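Endonuclease V isoform X2 (Ciona intestinalis, PDB 6OZI) cleaves nucleic acid strands at sites marked by inosine in a metal-ion-dependent reaction, and in eukaryotes probably acts mainly on RNA. Local coordinates at residues 151-156 against 177-182; 42-47 against 235-240; 10-15 against 83-88; 190-195 against 216-221. The protein carries 1 engineered substitution. All coordinates share one frame; numbering follows the deposited sequence.

Contact 1 of 4, residues 151-156 against 177-182; sequences PEDGVK and IISTEK. With nucleotides of chain C.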
# COMPACT_ATOMS: atom_id res chain seq x y z
N PRO A 151 29.35 10.21 -6.55
CA PRO A 151 30.72 9.80 -6.94
C PRO A 151 31.75 10.88 -6.69
O PRO A 151 32.87 10.57 -6.27
CB PRO A 151 30.58 9.49 -8.43
CG PRO A 151 29.13 9.22 -8.64
CD PRO A 151 28.39 10.07 -7.66
N GLU A 152 31.40 12.15 -6.91
CA GLU A 152 32.37 13.23 -6.73
C GLU A 152 32.84 13.36 -5.29
O GLU A 152 33.90 13.95 -5.05
CB GLU A 152 31.76 14.56 -7.21
CG GLU A 152 31.33 14.60 -8.68
CD GLU A 152 30.01 13.88 -8.95
OE1 GLU A 152 29.47 13.24 -8.02
OE2 GLU A 152 29.50 13.96 -10.09
N ASP A 153 32.09 12.81 -4.33
CA ASP A 153 32.48 12.83 -2.92
C ASP A 153 32.89 11.46 -2.41
O ASP A 153 33.14 11.32 -1.21
CB ASP A 153 31.33 13.38 -2.06
CG ASP A 153 31.22 14.89 -2.12
OD1 ASP A 153 32.14 15.58 -1.61
OD2 ASP A 153 30.21 15.39 -2.66
N GLY A 154 32.95 10.46 -3.27
CA GLY A 154 33.32 9.13 -2.83
C GLY A 154 32.25 8.45 -2.01
O GLY A 154 32.58 7.60 -1.18
N VAL A 155 30.99 8.81 -2.21
CA VAL A 155 29.87 8.24 -1.47
C VAL A 155 29.18 7.22 -2.36
O VAL A 155 28.50 7.58 -3.33
CB VAL A 155 28.89 9.32 -1.00
CG1 VAL A 155 27.68 8.67 -0.32
CG2 VAL A 155 29.58 10.29 -0.05
N LYS A 156 29.32 5.94 -2.01
CA LYS A 156 28.79 4.83 -2.79
C LYS A 156 27.85 4.00 -1.92
O LYS A 156 28.17 3.68 -0.77
CB LYS A 156 29.92 3.96 -3.34
CG LYS A 156 29.46 2.86 -4.27
CD LYS A 156 30.62 2.34 -5.11
CE LYS A 156 30.27 0.99 -5.75
NZ LYS A 156 28.96 0.99 -6.45
N ILE A 177 28.27 9.39 7.50
CA ILE A 177 28.50 9.29 6.07
C ILE A 177 29.45 10.42 5.69
O ILE A 177 29.22 11.58 6.04
CB ILE A 177 27.18 9.38 5.29
CG1 ILE A 177 26.35 8.11 5.54
CG2 ILE A 177 27.43 9.58 3.81
CD1 ILE A 177 24.91 8.20 5.08
N ILE A 178 30.56 10.07 5.03
CA ILE A 178 31.69 10.98 4.90
C ILE A 178 32.05 11.16 3.43
O ILE A 178 32.09 10.20 2.66
CB ILE A 178 32.91 10.43 5.68
CG1 ILE A 178 32.66 10.53 7.19
CG2 ILE A 178 34.19 11.16 5.29
CD1 ILE A 178 33.59 9.64 8.01
N SER A 179 32.38 12.40 3.07
CA SER A 179 32.99 12.73 1.79
C SER A 179 34.50 12.58 1.90
O SER A 179 35.13 13.29 2.68
CB SER A 179 32.64 14.16 1.38
OG SER A 179 33.59 14.66 0.45
N THR A 180 35.07 11.69 1.09
CA THR A 180 36.52 11.54 1.06
C THR A 180 37.19 12.64 0.26
O THR A 180 38.40 12.85 0.40
CB THR A 180 36.91 10.18 0.47
OG1 THR A 180 36.31 10.02 -0.82
CG2 THR A 180 36.47 9.05 1.39
N GLU A 181 36.43 13.37 -0.56
CA GLU A 181 37.02 14.44 -1.35
C GLU A 181 37.15 15.71 -0.52
O GLU A 181 38.12 16.46 -0.68
CB GLU A 181 36.15 14.70 -2.58
CG GLU A 181 36.48 15.98 -3.36
CD GLU A 181 37.61 15.79 -4.34
OE1 GLU A 181 38.00 14.63 -4.59
OE2 GLU A 181 38.12 16.81 -4.86
N LYS A 182 36.21 15.96 0.39
CA LYS A 182 36.25 17.11 1.27
C LYS A 182 36.59 16.77 2.71
O LYS A 182 36.74 17.70 3.52
CB LYS A 182 34.91 17.86 1.22
CG LYS A 182 34.57 18.38 -0.17
CD LYS A 182 35.75 19.17 -0.76
CE LYS A 182 35.34 19.93 -2.02
NZ LYS A 182 36.48 20.71 -2.59
P DC C 4 20.98 4.93 -8.86
OP1 DC C 4 21.82 3.73 -8.69
OP2 DC C 4 19.50 4.81 -8.79
O5' DC C 4 21.46 6.02 -7.80
C5' DC C 4 20.79 6.17 -6.57
C4' DC C 4 20.74 7.63 -6.18
O4' DC C 4 22.05 8.22 -6.38
C3' DC C 4 19.76 8.47 -7.01
O3' DC C 4 19.14 9.44 -6.19
C2' DC C 4 20.66 9.12 -8.05
C1' DC C 4 21.95 9.32 -7.27
N1 DC C 4 23.16 9.36 -8.14
C2 DC C 4 23.77 10.59 -8.39
O2 DC C 4 23.29 11.61 -7.87
N3 DC C 4 24.87 10.63 -9.19
C4 DC C 4 25.34 9.51 -9.73
N4 DC C 4 26.43 9.59 -10.51
C5 DC C 4 24.73 8.24 -9.48
C6 DC C 4 23.65 8.21 -8.70
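Asp153 O takes the backbone N-H of Thr180 (N to O 3.0 Å), which ties the end of the 3-10 segment 151-153 to the turn leaving edge strand 174-179. The bond is bent, 139° at the hydrogen, and the donor is tilted from the carbonyl plane. Thr180 OG1 adds a weak bond to the same oxygen. Ser179 CA also lies 3.3 Å from Asp153 O in a CA-H...O contact. Gly154 follows with positive phi, as the first residue of a G1 beta bulge. A CB on it would clash with Thr180 OG1.

Among the side chains, Ser179 OG donates to Asp153 OD1 at 2.7 Å. It arrives on the anti side of the carboxylate, 25° out of its plane. With OG turned away from its own backbone N (chi1 158°), the hydroxyl also accepts Lys182 N at 2.9 Å, an ST motif. Arg125 makes a salt bridge with the same OD1. Further along the strand, Val155 CG1 rests 4.2 Å from Ile177 CG2. Glu181 CB lies alongside Glu152 O, 3.4 Å away. On the nucleic acid side, Pro151 CG comes within 3.3 Å of N4 of DC4 of chain C.

Ser179 OG thus both donates and accepts, joining the buried Asp153 carboxylate to the turn. With a hydroxyl and a guanidinium both at OD1, that carboxylate is likely to stay ionised.

Contact 2 of 4, residues 42-47 against 235-240; sequences DVSYSK and WSRKEL. With nucleotides of chain C.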
# COMPACT_ATOMS: atom_id res chain seq x y z
N ASP A 42 5.06 17.81 2.65
CA ASP A 42 5.28 16.85 1.57
C ASP A 42 4.40 17.21 0.39
O ASP A 42 3.50 18.05 0.49
CB ASP A 42 5.03 15.42 2.04
CG ASP A 42 5.83 14.41 1.27
OD1 ASP A 42 6.63 14.81 0.39
OD2 ASP A 42 5.66 13.21 1.55
N VAL A 43 4.67 16.55 -0.74
CA VAL A 43 3.92 16.72 -1.98
C VAL A 43 3.59 15.35 -2.55
O VAL A 43 4.47 14.50 -2.68
CB VAL A 43 4.71 17.55 -3.01
CG1 VAL A 43 3.92 17.67 -4.28
CG2 VAL A 43 5.00 18.95 -2.47
N SER A 44 2.32 15.15 -2.88
CA SER A 44 1.84 14.01 -3.63
C SER A 44 1.52 14.47 -5.05
O SER A 44 1.11 15.61 -5.26
CB SER A 44 0.59 13.42 -2.96
OG SER A 44 0.09 12.31 -3.67
N TYR A 45 1.69 13.59 -6.02
CA TYR A 45 1.44 13.98 -7.40
C TYR A 45 0.77 12.85 -8.17
O TYR A 45 0.93 11.67 -7.84
CB TYR A 45 2.73 14.43 -8.10
CG TYR A 45 3.72 13.31 -8.36
CD1 TYR A 45 4.63 12.92 -7.38
CD2 TYR A 45 3.75 12.67 -9.59
CE1 TYR A 45 5.54 11.90 -7.63
CE2 TYR A 45 4.65 11.65 -9.84
CZ TYR A 45 5.54 11.27 -8.86
OH TYR A 45 6.43 10.26 -9.12
N SER A 46 0.01 13.23 -9.20
CA SER A 46 -0.70 12.28 -10.03
C SER A 46 0.13 11.92 -11.26
O SER A 46 0.72 12.79 -11.90
CB SER A 46 -2.05 12.84 -10.48
OG SER A 46 -2.81 11.87 -11.18
N LYS A 47 0.18 10.62 -11.57
CA LYS A 47 0.78 10.17 -12.81
C LYS A 47 -0.22 10.14 -13.96
O LYS A 47 0.20 10.16 -15.13
CB LYS A 47 1.40 8.78 -12.61
CG LYS A 47 2.75 8.85 -11.91
CD LYS A 47 3.48 7.52 -11.96
CE LYS A 47 4.91 7.68 -11.46
NZ LYS A 47 5.75 6.49 -11.75
N TRP A 235 -1.41 12.56 4.45
CA TRP A 235 -2.54 13.43 4.12
C TRP A 235 -2.42 13.99 2.71
O TRP A 235 -3.43 14.12 2.00
CB TRP A 235 -2.68 14.56 5.15
CG TRP A 235 -2.82 14.10 6.60
CD1 TRP A 235 -2.03 14.47 7.64
CD2 TRP A 235 -3.78 13.17 7.14
NE1 TRP A 235 -2.44 13.86 8.80
CE2 TRP A 235 -3.51 13.05 8.51
CE3 TRP A 235 -4.84 12.44 6.59
CZ2 TRP A 235 -4.26 12.23 9.35
CZ3 TRP A 235 -5.59 11.62 7.43
CH2 TRP A 235 -5.29 11.52 8.79
N SER A 236 -1.20 14.32 2.27
CA SER A 236 -1.05 14.77 0.89
C SER A 236 -1.52 13.70 -0.09
O SER A 236 -2.29 13.98 -1.03
CB SER A 236 0.40 15.17 0.60
OG SER A 236 1.26 14.05 0.63
N ARG A 237 -1.12 12.44 0.15
CA ARG A 237 -1.49 11.35 -0.76
C ARG A 237 -2.99 11.11 -0.76
O ARG A 237 -3.61 10.95 -1.82
CB ARG A 237 -0.78 10.05 -0.37
CG ARG A 237 -1.12 8.89 -1.30
CD ARG A 237 -0.66 7.54 -0.76
NE ARG A 237 0.72 7.50 -0.30
CZ ARG A 237 1.05 7.32 0.98
NH1 ARG A 237 0.09 7.15 1.89
NH2 ARG A 237 2.33 7.29 1.35
N LYS A 238 -3.59 11.07 0.43
CA LYS A 238 -5.01 10.78 0.55
C LYS A 238 -5.83 11.84 -0.17
O LYS A 238 -6.75 11.53 -0.94
CB LYS A 238 -5.39 10.68 2.03
CG LYS A 238 -6.88 10.55 2.30
CD LYS A 238 -7.14 10.45 3.80
CE LYS A 238 -8.64 10.44 4.11
NZ LYS A 238 -8.89 10.23 5.57
N GLU A 239 -5.50 13.12 0.06
CA GLU A 239 -6.23 14.17 -0.63
C GLU A 239 -6.03 14.06 -2.14
O GLU A 239 -6.99 14.25 -2.90
CB GLU A 239 -5.81 15.54 -0.12
CG GLU A 239 -6.53 16.70 -0.82
CD GLU A 239 -8.02 16.76 -0.53
OE1 GLU A 239 -8.49 16.10 0.42
OE2 GLU A 239 -8.74 17.48 -1.27
N LEU A 240 -4.82 13.72 -2.59
CA LEU A 240 -4.62 13.57 -4.03
C LEU A 240 -5.52 12.48 -4.60
O LEU A 240 -6.17 12.67 -5.64
CB LEU A 240 -3.15 13.28 -4.35
CG LEU A 240 -2.97 13.02 -5.85
CD1 LEU A 240 -2.87 14.32 -6.63
CD2 LEU A 240 -1.78 12.15 -6.12
P DT C 7 8.38 11.23 -0.40
OP1 DT C 7 7.55 11.76 0.70
OP2 DT C 7 9.11 9.96 -0.21
O5' DT C 7 7.49 11.08 -1.73
C5' DT C 7 6.61 12.12 -2.14
C4' DT C 7 5.91 11.72 -3.43
O4' DT C 7 6.90 11.22 -4.37
C3' DT C 7 4.88 10.59 -3.26
O3' DT C 7 3.78 10.80 -4.12
C2' DT C 7 5.66 9.36 -3.66
C1' DT C 7 6.56 9.91 -4.76
N1 DT C 7 7.79 9.10 -4.95
C2 DT C 7 7.97 8.44 -6.14
O2 DT C 7 7.20 8.53 -7.08
N3 DT C 7 9.11 7.68 -6.21
C4 DT C 7 10.06 7.50 -5.22
O4 DT C 7 11.04 6.79 -5.38
C5 DT C 7 9.80 8.20 -3.98
C7 DT C 7 10.76 8.08 -2.83
C6 DT C 7 8.68 8.95 -3.90
P DA C 8 2.57 9.73 -4.18
OP1 DA C 8 1.37 10.48 -4.56
OP2 DA C 8 2.56 8.93 -2.93
O5' DA C 8 2.96 8.77 -5.39
C5' DA C 8 3.04 9.30 -6.72
C4' DA C 8 2.77 8.23 -7.77
O4' DA C 8 3.95 7.43 -7.98
C3' DA C 8 1.66 7.25 -7.45
O3' DA C 8 1.07 6.82 -8.65
C2' DA C 8 2.40 6.11 -6.76
C1' DA C 8 3.76 6.13 -7.46
N9 DA C 8 4.89 5.84 -6.58
C8 DA C 8 5.11 6.35 -5.33
N7 DA C 8 6.24 5.93 -4.79
C5 DA C 8 6.78 5.10 -5.75
C6 DA C 8 7.97 4.33 -5.80
N6 DA C 8 8.86 4.28 -4.80
N1 DA C 8 8.20 3.62 -6.92
C2 DA C 8 7.31 3.67 -7.91
N3 DA C 8 6.17 4.34 -7.98
C4 DA C 8 5.96 5.04 -6.86
P A C 6 13.83 9.73 -0.52
OP1 A C 6 13.45 9.80 0.91
OP2 A C 6 13.78 8.43 -1.24
O5' A C 6 12.92 10.77 -1.30
C5' A C 6 12.67 12.07 -0.76
C4' A C 6 11.69 12.82 -1.61
O4' A C 6 12.24 12.97 -2.94
C3' A C 6 10.37 12.11 -1.84
O3' A C 6 9.44 12.35 -0.80
C2' A C 6 9.91 12.63 -3.19
O2' A C 6 9.30 13.91 -3.06
C1' A C 6 11.23 12.81 -3.91
N9 A C 6 11.61 11.68 -4.78
C8 A C 6 12.69 10.85 -4.63
N7 A C 6 12.82 9.96 -5.59
C5 A C 6 11.76 10.25 -6.44
C6 A C 6 11.34 9.68 -7.66
N6 A C 6 11.96 8.65 -8.25
N1 A C 6 10.25 10.21 -8.26
C2 A C 6 9.63 11.24 -7.67
N3 A C 6 9.93 11.86 -6.53
C4 A C 6 11.02 11.32 -5.97
O HOH W 1 3.13 12.58 -0.42
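Ser44 and Leu240 each point their first branch away from their own backbone N (chi1 180° and 176°), and with these torsions Ser44 OG lies 3.1 Å from Leu240 CD2. The same methyl lies 3.2 Å from Tyr45 O. Ser44 CB sits 3.5 Å from Ser236 O. Strand 42-45 and helix 235-240 run in nearly the same direction, 27° apart with axes 7.0 Å from each other. No hydrogen bond joins the two segments directly.

The polar groups turn to the nucleic acid. Ser44 OG donates to OP1 of DA8 of chain C, though the modelled length is too short to trust. Tyr45 points off the other side of the strand, and its OH donates to O2 of DT7 of chain C at 2.8 Å. C5' of DA8 lies over one face of the Tyr45 ring, and O4' of DT7 lies at its edge, in plane. Asp42 OD2 accepts from Asn233, probably the engineered residue, and lies 2.5 Å from OP1 of DT7. Ser236 OG bonds back to Asn233 O, and a water lies 2.6 Å from Ser236 OG.

In this RNase H-like fold the strand thus packs on the helix through Ser44, Ser236 and Leu240. Ser44 OG also meets the DA8 phosphate, Tyr45 OH the DT7 base, and Asp42 OD2 lies close to the DT7 phosphate.

Contact 3 of 4, residues 10-15 against 83-88; sequences AEWNSK and SSYLAF. With nucleotides of chain C.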
# COMPACT_ATOMS: atom_id res chain seq x y z
N ALA A 10 21.79 24.38 -15.83
CA ALA A 10 22.86 25.35 -15.57
C ALA A 10 22.40 26.42 -14.58
O ALA A 10 23.11 26.74 -13.62
CB ALA A 10 23.32 25.97 -16.88
N GLU A 11 21.20 26.98 -14.81
CA GLU A 11 20.65 27.99 -13.91
C GLU A 11 20.48 27.45 -12.50
O GLU A 11 20.82 28.13 -11.51
CB GLU A 11 19.31 28.48 -14.46
CG GLU A 11 18.68 29.60 -13.67
CD GLU A 11 17.31 29.98 -14.21
OE1 GLU A 11 17.18 30.24 -15.43
OE2 GLU A 11 16.35 30.00 -13.40
N TRP A 12 19.95 26.23 -12.37
CA TRP A 12 19.76 25.61 -11.07
C TRP A 12 21.09 25.43 -10.35
O TRP A 12 21.22 25.72 -9.15
CB TRP A 12 19.04 24.27 -11.23
CG TRP A 12 17.57 24.39 -11.48
CD1 TRP A 12 16.79 25.48 -11.25
CD2 TRP A 12 16.70 23.39 -12.02
NE1 TRP A 12 15.48 25.21 -11.59
CE2 TRP A 12 15.40 23.93 -12.07
CE3 TRP A 12 16.90 22.07 -12.46
CZ2 TRP A 12 14.31 23.21 -12.54
CZ3 TRP A 12 15.81 21.36 -12.92
CH2 TRP A 12 14.53 21.93 -12.96
N ASN A 13 22.10 24.93 -11.07
CA ASN A 13 23.44 24.80 -10.50
C ASN A 13 23.95 26.14 -10.00
O ASN A 13 24.54 26.23 -8.91
CB ASN A 13 24.40 24.22 -11.53
CG ASN A 13 24.10 22.75 -11.84
OD1 ASN A 13 23.35 22.09 -11.12
ND2 ASN A 13 24.71 22.24 -12.90
N SER A 14 23.73 27.21 -10.77
CA SER A 14 24.21 28.53 -10.36
C SER A 14 23.53 29.00 -9.08
O SER A 14 24.20 29.44 -8.13
CB SER A 14 24.00 29.53 -11.50
OG SER A 14 24.20 30.84 -11.03
N LYS A 15 22.19 28.92 -9.04
CA LYS A 15 21.47 29.32 -7.83
C LYS A 15 21.96 28.52 -6.62
O LYS A 15 22.14 29.08 -5.52
CB LYS A 15 19.97 29.11 -8.01
CG LYS A 15 19.29 30.05 -8.99
CD LYS A 15 18.13 29.32 -9.67
CE LYS A 15 17.00 30.24 -10.11
NZ LYS A 15 15.90 29.44 -10.75
N SER A 83 16.88 14.19 -9.42
CA SER A 83 17.74 14.13 -8.25
C SER A 83 18.77 15.26 -8.32
O SER A 83 19.28 15.60 -9.39
CB SER A 83 18.44 12.77 -8.14
OG SER A 83 19.28 12.53 -9.26
N SER A 84 19.05 15.84 -7.15
CA SER A 84 19.88 17.02 -6.91
C SER A 84 19.11 18.32 -7.17
O SER A 84 19.67 19.40 -6.91
CB SER A 84 21.18 17.04 -7.72
OG SER A 84 22.03 15.98 -7.32
N TYR A 85 17.85 18.27 -7.62
CA TYR A 85 17.07 19.46 -7.95
C TYR A 85 15.66 19.42 -7.37
O TYR A 85 14.75 20.07 -7.89
CB TYR A 85 17.02 19.67 -9.47
CG TYR A 85 18.40 19.73 -10.08
CD1 TYR A 85 19.13 20.91 -10.07
CD2 TYR A 85 18.98 18.60 -10.66
CE1 TYR A 85 20.40 20.96 -10.61
CE2 TYR A 85 20.26 18.65 -11.21
CZ TYR A 85 20.96 19.82 -11.18
OH TYR A 85 22.22 19.89 -11.72
N LEU A 86 15.47 18.67 -6.28
CA LEU A 86 14.15 18.55 -5.65
C LEU A 86 13.63 19.90 -5.18
O LEU A 86 12.41 20.15 -5.20
CB LEU A 86 14.25 17.57 -4.47
CG LEU A 86 13.04 17.32 -3.58
CD1 LEU A 86 11.88 16.76 -4.40
CD2 LEU A 86 13.39 16.39 -2.43
N ALA A 87 14.55 20.78 -4.77
CA ALA A 87 14.17 22.07 -4.20
C ALA A 87 13.33 22.87 -5.18
O ALA A 87 12.32 23.46 -4.80
CB ALA A 87 15.41 22.84 -3.78
N PHE A 88 13.76 22.93 -6.44
CA PHE A 88 13.02 23.74 -7.40
C PHE A 88 11.64 23.16 -7.68
O PHE A 88 10.75 23.88 -8.12
CB PHE A 88 13.85 23.88 -8.68
CG PHE A 88 15.22 24.45 -8.42
CD1 PHE A 88 15.40 25.82 -8.28
CD2 PHE A 88 16.33 23.62 -8.29
CE1 PHE A 88 16.64 26.35 -8.02
CE2 PHE A 88 17.58 24.16 -8.03
CZ PHE A 88 17.74 25.52 -7.90
P DI C 5 17.62 9.20 -5.72
OP1 DI C 5 17.47 7.72 -5.49
OP2 DI C 5 16.67 9.72 -6.77
O5' DI C 5 17.48 10.02 -4.30
C5' DI C 5 17.85 9.42 -3.08
C4' DI C 5 17.29 10.22 -1.92
O4' DI C 5 17.97 11.69 -1.96
C3' DI C 5 15.98 10.38 -2.01
O3' DI C 5 15.32 10.31 -0.67
C2' DI C 5 15.76 11.80 -2.59
C1' DI C 5 17.01 12.58 -2.13
N9 DI C 5 17.36 13.55 -3.17
C8 DI C 5 17.65 13.54 -4.48
N7 DI C 5 17.87 14.82 -4.84
C5 DI C 5 17.71 15.59 -3.78
C6 DI C 5 17.83 17.11 -3.58
O6 DI C 5 18.10 17.82 -4.49
N1 DI C 5 17.60 17.66 -2.30
C2 DI C 5 17.26 16.82 -1.19
N3 DI C 5 17.14 15.38 -1.39
C4 DI C 5 17.39 14.80 -2.73
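Trp12, Tyr85 and Phe88 form an aromatic cluster that joins N-terminal helix 6-19 to the loop and first turn of helix 86-104. Phe88 lies flat over one face of the Trp12 five-membered ring in a face-to-face stack, centroids 3.6 Å apart and planes 15° apart. His131 meets Phe88 edge-to-face. Tyr85 lies oblique to the Trp12 six-membered ring, with CD1 3.5 Å from Trp12 CE3. Tyr85 CG is anti to the carbonyl carbon (chi1 -56°), which turns the ring toward helix 6-19. There Tyr85 OH donates to Asn13 OD1 at 2.5 Å, in the carbonyl plane and on a lone pair. Lys15 CD brushes Phe88 CE1 at 3.7 Å, while its NZ makes a salt bridge with Glu11 OE2, 2.7 Å away. An alanine in place of Trp12 would remove the indole, and Phe88 would probably lose its stacking partner and Tyr85 a flank, leaving both rings freer to turn.

The loop carrying these rings also reads the inosine. Ser84 N donates to N7 of DI5 of chain C at 2.8 Å, almost straight at 174°, and Leu86 N to its O6 at 3.3 Å. A backbone N-H directed at O6 suits a carbonyl, whereas adenine carries an amino group there. The pattern is consistent with a preference for inosine over adenosine.

Contact 4 of 4, residues 190-195 against 216-221; sequences VLYAPK and IVKGCT. With nucleotides of chain D.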
# COMPACT_ATOMS: atom_id res chain seq x y z
N VAL A 190 21.00 6.43 10.46
CA VAL A 190 20.49 6.17 11.80
C VAL A 190 19.41 5.10 11.75
O VAL A 190 18.76 4.86 10.72
CB VAL A 190 19.93 7.44 12.47
CG1 VAL A 190 21.01 8.52 12.56
CG2 VAL A 190 18.69 7.94 11.75
N LEU A 191 19.24 4.44 12.89
CA LEU A 191 18.24 3.39 13.08
C LEU A 191 17.72 3.54 14.51
O LEU A 191 18.34 3.05 15.46
CB LEU A 191 18.86 2.02 12.84
CG LEU A 191 17.97 0.82 12.56
CD1 LEU A 191 18.85 -0.32 12.09
CD2 LEU A 191 17.19 0.41 13.81
N TYR A 192 16.57 4.19 14.65
CA TYR A 192 16.02 4.48 15.97
C TYR A 192 14.78 3.66 16.30
O TYR A 192 14.57 3.32 17.46
CB TYR A 192 15.66 5.97 16.08
CG TYR A 192 16.86 6.89 16.00
CD1 TYR A 192 18.06 6.56 16.61
CD2 TYR A 192 16.79 8.08 15.29
CE1 TYR A 192 19.15 7.40 16.54
CE2 TYR A 192 17.88 8.93 15.20
CZ TYR A 192 19.06 8.58 15.83
OH TYR A 192 20.15 9.42 15.75
N ALA A 193 14.00 3.29 15.30
CA ALA A 193 12.76 2.58 15.55
C ALA A 193 13.02 1.11 15.84
O ALA A 193 13.97 0.52 15.31
CB ALA A 193 11.83 2.69 14.34
N PRO A 194 12.21 0.49 16.68
CA PRO A 194 12.34 -0.96 16.90
C PRO A 194 11.87 -1.73 15.68
O PRO A 194 11.17 -1.20 14.80
CB PRO A 194 11.44 -1.22 18.11
CG PRO A 194 10.41 -0.15 18.05
CD PRO A 194 11.11 1.07 17.48
N LYS A 195 12.32 -2.98 15.60
CA LYS A 195 11.91 -3.91 14.54
C LYS A 195 12.26 -3.38 13.15
O LYS A 195 11.60 -3.72 12.16
CB LYS A 195 10.41 -4.21 14.65
CG LYS A 195 9.99 -4.68 16.03
CD LYS A 195 8.50 -4.95 16.15
CE LYS A 195 8.17 -5.42 17.57
NZ LYS A 195 6.82 -6.06 17.71
N ILE A 216 16.58 15.28 17.25
CA ILE A 216 15.19 15.62 16.97
C ILE A 216 14.52 14.52 16.17
O ILE A 216 13.35 14.17 16.40
CB ILE A 216 15.12 16.98 16.25
CG1 ILE A 216 15.65 18.08 17.18
CG2 ILE A 216 13.70 17.28 15.78
CD1 ILE A 216 15.72 19.46 16.56
N VAL A 217 15.23 13.93 15.21
CA VAL A 217 14.66 12.82 14.46
C VAL A 217 14.38 11.63 15.38
O VAL A 217 13.34 10.97 15.27
CB VAL A 217 15.58 12.46 13.27
CG1 VAL A 217 15.15 11.17 12.60
CG2 VAL A 217 15.60 13.61 12.25
N LYS A 218 15.29 11.36 16.33
CA LYS A 218 15.05 10.30 17.31
C LYS A 218 13.81 10.59 18.14
O LYS A 218 12.98 9.70 18.36
CB LYS A 218 16.27 10.13 18.22
CG LYS A 218 16.14 9.00 19.24
CD LYS A 218 17.52 8.55 19.73
CE LYS A 218 17.47 7.29 20.60
NZ LYS A 218 18.85 6.71 20.78
N GLY A 219 13.68 11.83 18.63
CA GLY A 219 12.51 12.20 19.39
C GLY A 219 11.21 12.12 18.60
O GLY A 219 10.14 11.96 19.18
N CYS A 220 11.29 12.23 17.27
CA CYS A 220 10.12 12.14 16.41
C CYS A 220 9.83 10.71 15.96
O CYS A 220 8.89 10.52 15.18
CB CYS A 220 10.28 13.02 15.17
SG CYS A 220 10.31 14.80 15.51
N THR A 221 10.58 9.72 16.42
CA THR A 221 10.51 8.37 15.88
C THR A 221 9.60 7.49 16.74
O THR A 221 9.87 7.28 17.92
CB THR A 221 11.90 7.74 15.77
OG1 THR A 221 12.66 8.42 14.77
CG2 THR A 221 11.78 6.26 15.41
P DA D 12 8.14 0.55 10.19
OP1 DA D 12 9.03 0.83 11.34
OP2 DA D 12 7.92 1.57 9.14
O5' DA D 12 8.62 -0.79 9.47
C5' DA D 12 9.15 -1.86 10.25
C4' DA D 12 9.43 -3.06 9.37
O4' DA D 12 8.17 -3.57 8.87
C3' DA D 12 10.27 -2.78 8.14
O3' DA D 12 11.64 -2.99 8.44
C2' DA D 12 9.76 -3.81 7.14
C1' DA D 12 8.29 -3.93 7.51
N9 DA D 12 7.42 -3.06 6.72
C8 DA D 12 7.15 -1.74 6.93
N7 DA D 12 6.33 -1.23 6.04
C5 DA D 12 6.06 -2.28 5.19
C6 DA D 12 5.26 -2.39 4.04
N6 DA D 12 4.55 -1.38 3.54
N1 DA D 12 5.21 -3.58 3.43
C2 DA D 12 5.92 -4.60 3.95
N3 DA D 12 6.71 -4.62 5.01
C4 DA D 12 6.73 -3.42 5.60
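Tyr192 meets Lys218 by a CH-pi contact. Lys218 CB lies over one face of the ring, 3.7 Å from its centroid and 18° off the normal. The extended lysine chain crosses the tyrosine at about a right angle, and its CD comes to 3.7 Å from Tyr192 CD1. The opposite face of the ring is taken by Val190 CB, of the same segment as the ring, so the tyrosine is held between a strand residue and a helix residue.

Apolar contacts complete the seam. Tyr192 CE2 faces Val217 CG1 at 4.4 Å. Thr221 turns its methyl to the loop: CG2 is 3.7 Å from Ala193 CB and 3.9 Å from Tyr192 CB. A serine at Tyr192 would remove the ring, and the Lys218 chain would probably face a gap beside Val190.

In the RNase H-like fold of this enzyme, helix 210-219 packs on the central sheet. Val217 reaches Ile141, Ile200 and Val202 on its strands, and segment 190-195 begins the connection from strand 184-190 to strand 200-206.

No hydrogen bond crosses between the two segments, but the helix end has its own. Thr221 OG1 donates to Val217 O at 2.7 Å, coming from above the carbonyl plane, 36° out of it. With OG1 beside its own backbone N (chi1 -68°), the hydroxyl folds back on the helix and leaves CG2 facing Ala193. Thr221 N donates to Lys218 O at 3.1 Å.

Contact 2 is the buried one, with no exposed residue among those that touch; contacts 1, 3 and 4 are only partly buried. Contacts 1 and 2 reach the same sheet on opposite sides of the chain's centre, contact 1 at edge strand 174-179 and contact 2 at the inner strand 37-45. Their centres are 33 Å apart. The chemistry changes with place: polar bonds at the sheet edge in contact 1, a serine hydroxyl on a phosphate and a tyrosine on a base in contact 2, stacked rings behind the inosine loop in contact 3, and a tyrosine ring with a lysine chain over one face in contact 4. Contacts 2 and 4 use the consecutive helices 227-243 and 210-219.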